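Local coordinates for galactose mutarotase related enzyme (PDB 3DCD), which probably binds carbohydrates and acts as a sugar isomerase of the aldose 1-epimerase (mutarotase) kind, although its precise substrate has not been established, at residues F50-R55 with Y272-L277; A177-N182 with A204-L209; H73-N78 with F107-R112. All coordinates share one frame; numbering follows the deposited sequence.

Contact 1: residues F50-R55 with Y272-L277; sequences FPIVGR and YGMNHL
Met274, present as selenomethionine, touches Pro51 and Ile52 with its terminal methyl group. At CB the side chain is still far from 50-55, and CG remains 6.1 Å from Ile52 CG2. CG stands beside the backbone N, anti to the carbonyl carbon; bends at chi2 (-66°) and chi3 (-100°) then bring the chain across. The selenium closes most of the gap, lying 4.6 Å from Ile52 CG2 and 4.5 Å from Pro51 O. CE completes the approach, 3.8 Å from Ile52 CG2 and 3.6 Å from Pro51 O. The first of these is a plain van der Waals contact between two methyl groups. The second sets the methyl beyond the oxygen end of the Pro51 carbonyl. In the beta-sandwich fold of the galactose mutarotase family, 50-55 is the loop after strand 48-49, while 272-277 runs into strand 275-277; both strands pair antiparallel with 136-147. The backbones of the two segments stay apart, with Ile52 CA and Met274 CA separated by 8.0 Å, so side-chain reach makes the contact. Around the selenomethionine, Ile137 and Leu268 add further apolar surface. On the facing segment a cis peptide bond joins Phe50 to Pro51, and Pro51 CB sits over the centre of the Phe50 ring. Ile52 offers only its CG2 branch, since the other branch, CG1 and CD1, leads away from Met274.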
# COMPACT_ATOMS: atom_id res chain seq x y z
N PHE A 50 4.38 7.68 -1.97
CA PHE A 50 5.74 8.22 -1.95
C PHE A 50 5.70 9.67 -2.43
O PHE A 50 5.01 9.97 -3.42
CB PHE A 50 6.66 7.40 -2.87
CG PHE A 50 8.04 7.98 -3.04
CD1 PHE A 50 8.31 8.89 -4.06
CD2 PHE A 50 9.09 7.61 -2.19
CE1 PHE A 50 9.60 9.43 -4.23
CE2 PHE A 50 10.37 8.14 -2.36
CZ PHE A 50 10.62 9.05 -3.38
N PRO A 51 6.48 10.57 -1.79
CA PRO A 51 7.44 10.42 -0.69
C PRO A 51 6.89 10.64 0.71
O PRO A 51 7.68 10.87 1.64
CB PRO A 51 8.47 11.50 -1.02
CG PRO A 51 7.62 12.62 -1.52
CD PRO A 51 6.50 11.95 -2.31
N ILE A 52 5.57 10.59 0.85
CA ILE A 52 4.92 10.49 2.17
C ILE A 52 3.83 9.45 2.09
O ILE A 52 3.32 9.15 1.01
CB ILE A 52 4.30 11.84 2.66
CG1 ILE A 52 3.21 12.36 1.70
CG2 ILE A 52 5.41 12.89 2.91
CD1 ILE A 52 2.50 13.62 2.21
N VAL A 53 3.50 8.88 3.26
CA VAL A 53 2.34 8.02 3.43
C VAL A 53 1.34 8.83 4.24
O VAL A 53 1.71 9.44 5.24
CB VAL A 53 2.71 6.74 4.23
CG1 VAL A 53 1.45 6.00 4.62
CG2 VAL A 53 3.64 5.86 3.43
N GLY A 54 0.09 8.86 3.80
CA GLY A 54 -0.96 9.60 4.50
C GLY A 54 -0.89 11.11 4.29
O GLY A 54 -0.15 11.60 3.44
N ARG A 55 -1.67 11.84 5.08
CA ARG A 55 -1.79 13.28 4.91
C ARG A 55 -0.95 14.07 5.90
O ARG A 55 -0.78 13.67 7.06
CB ARG A 55 -3.27 13.68 5.04
CG ARG A 55 -3.59 15.05 4.48
CD ARG A 55 -5.09 15.24 4.37
NE ARG A 55 -5.43 16.47 3.68
CZ ARG A 55 -6.68 16.88 3.47
NH1 ARG A 55 -7.70 16.14 3.91
NH2 ARG A 55 -6.90 18.01 2.82
N TYR A 272 7.41 12.39 12.70
CA TYR A 272 7.37 11.01 13.17
C TYR A 272 7.24 9.96 12.07
O TYR A 272 6.42 10.12 11.14
CB TYR A 272 6.23 10.84 14.17
CG TYR A 272 6.05 9.41 14.59
CD1 TYR A 272 6.89 8.82 15.54
CD2 TYR A 272 5.05 8.62 14.02
CE1 TYR A 272 6.73 7.49 15.91
CE2 TYR A 272 4.88 7.29 14.39
CZ TYR A 272 5.73 6.74 15.32
OH TYR A 272 5.56 5.42 15.68
N GLY A 273 8.04 8.90 12.18
CA GLY A 273 7.93 7.70 11.32
C GLY A 273 8.49 7.83 9.91
O GLY A 273 8.23 6.98 9.04
N MSE A 274 9.25 8.89 9.64
CA MSE A 274 9.86 9.08 8.32
C MSE A 274 11.17 8.32 8.26
O MSE A 274 11.81 8.11 9.31
CB MSE A 274 10.10 10.56 8.00
CG MSE A 274 8.84 11.36 7.75
SE MSE A 274 7.94 10.75 6.10
CE MSE A 274 8.57 12.17 4.92
N ASN A 275 11.54 7.89 7.07
CA ASN A 275 12.87 7.33 6.81
C ASN A 275 13.91 8.43 6.53
O ASN A 275 13.63 9.39 5.81
CB ASN A 275 12.84 6.34 5.63
CG ASN A 275 11.74 5.31 5.77
OD1 ASN A 275 10.71 5.38 5.10
ND2 ASN A 275 11.94 4.35 6.67
N HIS A 276 15.10 8.29 7.11
CA HIS A 276 16.21 9.22 6.87
C HIS A 276 17.34 8.51 6.12
O HIS A 276 17.89 7.53 6.62
CB HIS A 276 16.72 9.79 8.18
CG HIS A 276 15.74 10.71 8.85
ND1 HIS A 276 14.57 10.25 9.43
CD2 HIS A 276 15.74 12.05 9.01
CE1 HIS A 276 13.90 11.28 9.91
NE2 HIS A 276 14.59 12.38 9.68
N LEU A 277 17.63 8.99 4.92
CA LEU A 277 18.54 8.31 4.00
C LEU A 277 19.71 9.20 3.62
O LEU A 277 19.54 10.23 2.95
CB LEU A 277 17.78 7.82 2.75
CG LEU A 277 18.54 6.97 1.73
CD1 LEU A 277 18.99 5.65 2.35
CD2 LEU A 277 17.71 6.70 0.47

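Contact 2: residues A177-N182 with A204-L209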
# COMPACT_ATOMS: atom_id res chain seq x y z
N ALA A 177 -7.87 12.87 9.57
CA ALA A 177 -6.74 12.47 8.73
C ALA A 177 -5.36 12.58 9.40
O ALA A 177 -4.33 12.36 8.74
CB ALA A 177 -6.79 13.19 7.35
N SER A 178 -5.36 12.92 10.70
CA SER A 178 -4.14 12.91 11.50
C SER A 178 -4.20 11.79 12.52
O SER A 178 -5.30 11.33 12.88
CB SER A 178 -3.94 14.24 12.21
OG SER A 178 -3.63 15.25 11.26
N LEU A 179 -3.03 11.36 13.00
CA LEU A 179 -2.99 10.33 14.07
C LEU A 179 -3.49 10.89 15.42
O LEU A 179 -2.92 11.84 15.98
CB LEU A 179 -1.59 9.71 14.22
CG LEU A 179 -0.80 9.25 12.98
CD1 LEU A 179 0.51 8.58 13.39
CD2 LEU A 179 -1.62 8.28 12.12
N ASP A 180 -4.56 10.28 15.92
CA ASP A 180 -5.13 10.59 17.22
C ASP A 180 -4.25 9.89 18.27
O ASP A 180 -4.65 8.90 18.92
CB ASP A 180 -6.60 10.14 17.24
CG ASP A 180 -7.33 10.51 18.50
OD1 ASP A 180 -6.88 11.42 19.23
OD2 ASP A 180 -8.37 9.89 18.75
N TRP A 181 -3.04 10.41 18.43
CA TRP A 181 -1.97 9.70 19.11
C TRP A 181 -2.35 9.21 20.50
O TRP A 181 -2.06 8.06 20.85
CB TRP A 181 -0.69 10.55 19.17
CG TRP A 181 0.46 9.71 19.62
CD1 TRP A 181 0.97 9.62 20.88
CD2 TRP A 181 1.19 8.77 18.82
NE1 TRP A 181 1.98 8.69 20.92
CE2 TRP A 181 2.15 8.17 19.65
CE3 TRP A 181 1.15 8.40 17.46
CZ2 TRP A 181 3.06 7.21 19.19
CZ3 TRP A 181 2.04 7.45 17.00
CH2 TRP A 181 2.99 6.86 17.86
N ASN A 182 -3.00 10.05 21.28
CA ASN A 182 -3.26 9.69 22.68
C ASN A 182 -4.32 8.62 22.88
O ASN A 182 -4.52 8.14 24.00
CB ASN A 182 -3.57 10.93 23.53
CG ASN A 182 -2.31 11.72 23.88
OD1 ASN A 182 -2.37 12.94 24.10
ND2 ASN A 182 -1.16 11.03 23.95
N ALA A 204 -9.19 4.48 8.16
CA ALA A 204 -8.32 3.30 8.13
C ALA A 204 -8.02 2.76 9.52
O ALA A 204 -7.89 3.53 10.48
CB ALA A 204 -6.99 3.64 7.43
N LEU A 205 -7.94 1.44 9.63
CA LEU A 205 -7.47 0.78 10.84
C LEU A 205 -5.95 0.69 10.70
O LEU A 205 -5.45 0.10 9.75
CB LEU A 205 -8.10 -0.61 10.96
CG LEU A 205 -9.63 -0.67 10.85
CD1 LEU A 205 -10.15 -2.13 10.83
CD2 LEU A 205 -10.27 0.12 11.98
N ILE A 206 -5.21 1.29 11.64
CA ILE A 206 -3.76 1.36 11.53
C ILE A 206 -3.14 0.58 12.66
O ILE A 206 -3.39 0.91 13.82
CB ILE A 206 -3.22 2.83 11.56
CG1 ILE A 206 -3.84 3.65 10.42
CG2 ILE A 206 -1.68 2.85 11.50
CD1 ILE A 206 -3.54 5.17 10.49
N TYR A 207 -2.34 -0.43 12.32
CA TYR A 207 -1.71 -1.29 13.32
C TYR A 207 -0.19 -1.16 13.32
O TYR A 207 0.44 -1.14 12.27
CB TYR A 207 -2.14 -2.76 13.16
CG TYR A 207 -3.64 -2.94 13.22
CD1 TYR A 207 -4.32 -2.86 14.43
CD2 TYR A 207 -4.39 -3.15 12.05
CE1 TYR A 207 -5.71 -3.01 14.49
CE2 TYR A 207 -5.77 -3.30 12.10
CZ TYR A 207 -6.42 -3.25 13.32
OH TYR A 207 -7.78 -3.39 13.35
N GLU A 208 0.36 -1.01 14.52
CA GLU A 208 1.79 -0.99 14.73
C GLU A 208 2.28 -2.42 14.61
O GLU A 208 1.79 -3.30 15.31
CB GLU A 208 2.10 -0.42 16.12
CG GLU A 208 1.82 1.10 16.22
CD GLU A 208 2.20 1.71 17.56
OE1 GLU A 208 2.59 0.95 18.49
OE2 GLU A 208 2.10 2.95 17.69
N LEU A 209 3.25 -2.63 13.71
CA LEU A 209 3.83 -3.95 13.47
C LEU A 209 5.23 -4.05 14.07
O LEU A 209 5.92 -3.04 14.22
CB LEU A 209 3.91 -4.23 11.97
CG LEU A 209 2.56 -4.26 11.24
CD1 LEU A 209 2.74 -4.54 9.76
CD2 LEU A 209 1.67 -5.34 11.85
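Leu179 and Ile206 meet methyl to methyl, CD2 of the leucine lying 4.0 Å from CD1 of the isoleucine, with the two side chains crossing at about a right angle. This is the buried half of the contact. The first bond of the Ile206 side chain points toward 177-182, and its extended CG1 arm (chi2 172°) puts CD1 in front as the touching atom. Leu179 answers with one branch: its CD1 stays 6.0 Å from Ile206 CD1. Leu174 packs on Ile206 and Ile258 on Leu179, adding apolar surface to the pair. The other half is no farther apart but is polar and partly exposed, with no hydrogen bond across it. Glu208 stretches out so that OE2 comes 4.0 Å from Trp181 CH2, the far corner of the indole, with the carboxylate and ring planes 40° apart. The carboxylate is held chiefly by its salt bridge to Arg184 NE, and the indole has partners of its own in Arg261, by a cation-pi contact, and Tyr272, edge-to-face. Leu179 and Trp181 are brought to these neighbouring positions by a tight bend, in which Trp181 N makes a weak 2.8 Å hydrogen bond to Leu179 O. The bend is an inverse gamma turn centred on Asp180, passing from 178-179, an edge strand of a small three-stranded antiparallel sheet, into a 3-10 segment, set here against strand 205-208 of the mutarotase-type beta-sandwich.

Contact 3: residues H73-N78 with F107-R112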
# COMPACT_ATOMS: atom_id res chain seq x y z
N HIS A 73 -0.45 11.06 0.56
CA HIS A 73 0.28 9.97 -0.11
C HIS A 73 1.31 10.40 -1.18
O HIS A 73 1.80 9.57 -1.94
CB HIS A 73 -0.69 8.94 -0.72
CG HIS A 73 -1.60 8.29 0.27
ND1 HIS A 73 -2.94 8.02 0.00
CD2 HIS A 73 -1.37 7.81 1.52
CE1 HIS A 73 -3.48 7.43 1.05
NE2 HIS A 73 -2.55 7.29 1.98
N GLY A 74 1.62 11.69 -1.23
CA GLY A 74 2.66 12.22 -2.10
C GLY A 74 2.30 12.27 -3.57
O GLY A 74 1.12 12.35 -3.94
N PHE A 75 3.33 12.23 -4.41
CA PHE A 75 3.12 12.44 -5.85
C PHE A 75 3.30 11.20 -6.73
O PHE A 75 2.97 11.25 -7.92
CB PHE A 75 4.00 13.59 -6.38
CG PHE A 75 5.48 13.44 -6.07
CD1 PHE A 75 6.24 12.43 -6.67
CD2 PHE A 75 6.11 14.31 -5.17
CE1 PHE A 75 7.60 12.27 -6.39
CE2 PHE A 75 7.47 14.16 -4.89
CZ PHE A 75 8.21 13.14 -5.49
N ALA A 76 3.82 10.10 -6.18
CA ALA A 76 4.13 8.92 -7.02
C ALA A 76 2.95 8.45 -7.88
O ALA A 76 3.11 8.11 -9.05
CB ALA A 76 4.67 7.74 -6.17
N ARG A 77 1.76 8.45 -7.30
CA ARG A 77 0.60 7.86 -7.97
C ARG A 77 0.10 8.66 -9.17
O ARG A 77 -0.67 8.14 -9.98
CB ARG A 77 -0.53 7.60 -6.96
CG ARG A 77 -1.24 8.82 -6.45
CD ARG A 77 -2.18 8.35 -5.36
NE ARG A 77 -3.09 9.40 -4.91
CZ ARG A 77 -2.71 10.42 -4.16
NH1 ARG A 77 -1.44 10.54 -3.78
NH2 ARG A 77 -3.61 11.32 -3.79
N ASN A 78 0.55 9.91 -9.27
CA ASN A 78 0.21 10.80 -10.37
C ASN A 78 1.36 10.99 -11.35
O ASN A 78 1.25 11.76 -12.30
CB ASN A 78 -0.21 12.17 -9.81
CG ASN A 78 -1.48 12.08 -8.99
OD1 ASN A 78 -2.35 11.28 -9.29
ND2 ASN A 78 -1.59 12.92 -7.96
N PHE A 107 14.29 17.34 -2.93
CA PHE A 107 15.25 16.26 -2.94
C PHE A 107 15.41 15.66 -4.32
O PHE A 107 14.45 15.62 -5.12
CB PHE A 107 14.85 15.17 -1.94
CG PHE A 107 14.84 15.64 -0.52
CD1 PHE A 107 16.03 15.79 0.19
CD2 PHE A 107 13.63 15.98 0.09
CE1 PHE A 107 16.01 16.24 1.50
CE2 PHE A 107 13.61 16.43 1.41
CZ PHE A 107 14.80 16.55 2.12
N LYS A 108 16.63 15.21 -4.60
CA LYS A 108 16.91 14.46 -5.80
C LYS A 108 16.95 12.98 -5.43
O LYS A 108 17.48 12.62 -4.38
CB LYS A 108 18.25 14.90 -6.39
CG LYS A 108 18.29 16.38 -6.77
CD LYS A 108 19.62 16.76 -7.45
CE LYS A 108 19.78 16.14 -8.85
NZ LYS A 108 18.68 16.45 -9.81
N PHE A 109 16.37 12.13 -6.27
CA PHE A 109 16.26 10.71 -5.92
C PHE A 109 16.12 9.85 -7.16
O PHE A 109 15.82 10.34 -8.26
CB PHE A 109 15.03 10.48 -5.02
CG PHE A 109 13.72 10.90 -5.66
CD1 PHE A 109 13.21 12.18 -5.46
CD2 PHE A 109 13.03 10.03 -6.50
CE1 PHE A 109 12.02 12.58 -6.07
CE2 PHE A 109 11.84 10.42 -7.13
CZ PHE A 109 11.34 11.70 -6.90
N GLU A 110 16.32 8.54 -6.97
CA GLU A 110 15.86 7.52 -7.91
C GLU A 110 14.92 6.62 -7.12
O GLU A 110 15.32 6.03 -6.12
CB GLU A 110 17.04 6.71 -8.46
CG GLU A 110 18.01 7.50 -9.35
CD GLU A 110 19.17 6.66 -9.88
OE1 GLU A 110 19.35 5.50 -9.44
OE2 GLU A 110 19.89 7.17 -10.75
N PHE A 111 13.66 6.52 -7.56
CA PHE A 111 12.66 5.67 -6.90
C PHE A 111 12.25 4.55 -7.85
O PHE A 111 11.71 4.82 -8.92
CB PHE A 111 11.42 6.49 -6.52
CG PHE A 111 10.31 5.68 -5.86
CD1 PHE A 111 10.61 4.67 -4.95
CD2 PHE A 111 8.96 5.96 -6.12
CE1 PHE A 111 9.57 3.91 -4.31
CE2 PHE A 111 7.93 5.25 -5.50
CZ PHE A 111 8.23 4.22 -4.58
N ARG A 112 12.52 3.31 -7.45
CA ARG A 112 12.22 2.15 -8.28
C ARG A 112 11.14 1.29 -7.62
O ARG A 112 11.23 0.99 -6.43
CB ARG A 112 13.48 1.32 -8.53
CG ARG A 112 14.42 1.92 -9.57
CD ARG A 112 15.72 1.11 -9.65
NE ARG A 112 16.61 1.65 -10.67
CZ ARG A 112 17.47 2.65 -10.46
NH1 ARG A 112 17.56 3.22 -9.26
NH2 ARG A 112 18.22 3.08 -11.45
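Phe75 brings the CE1-CZ edge of its ring against Phe109 CZ, which lies 3.7 Å from CZ and 3.8 Å from CE1 of Phe75. The two rings come from opposite directions; Phe109 CZ lies near the plane of the Phe75 ring, whereas Phe75 CZ approaches the Phe109 ring obliquely. Both phenylalanines hold CG between the backbone N and the carbonyl carbon (chi1 54° and 60°), and this sends each ring out to the other. Beside them Ala76 CB reaches the edge of the Phe111 ring, 4.2 Å from CE2. Phe50 joins the two strand rings, stacking with Phe111 and meeting Phe109 edge-to-face. Phe75 is covered further by Leu95, Thr101 and Val104. Glu110 and Arg112 project from the other face of the strand, where Arg112 NH1 makes a salt bridge with Glu110 OE1 at 2.9 Å, from above the carboxylate plane, and Arg112 NE takes Glu84 as a second acidic partner. Phe75 and Ala76, where a 3-10 segment begins, thus pack on the ring-bearing face at the start of strand 109-118; rings on one face and ion pairs on the other suit a strand in a sheet of the mutarotase-type beta-sandwich.

In the fold
Contacts 1 and 3 are neighbours, their centres 11 Å apart, and are joined backbone to backbone: Phe50 O lies 3.0 Å from Ala76 N, a probable hydrogen bond, as is the Gly54 O to His73 N pair. Pro51 CD also packs 3.5 Å from Phe75 CE2. Contact 2, centred 14 Å from contact 1, meets it through Tyr272 OH, 3.7 Å from Trp181 CH2, and through Arg55 CD, 4.0 Å from Ala177 CB. Contacts 2 and 3 do not touch; their centres are 23 Å apart and their nearest atoms about 8 Å. Residues 50-55 thus lie between 73-78 on one hand and Ala177, just before strand 178-179, on the other.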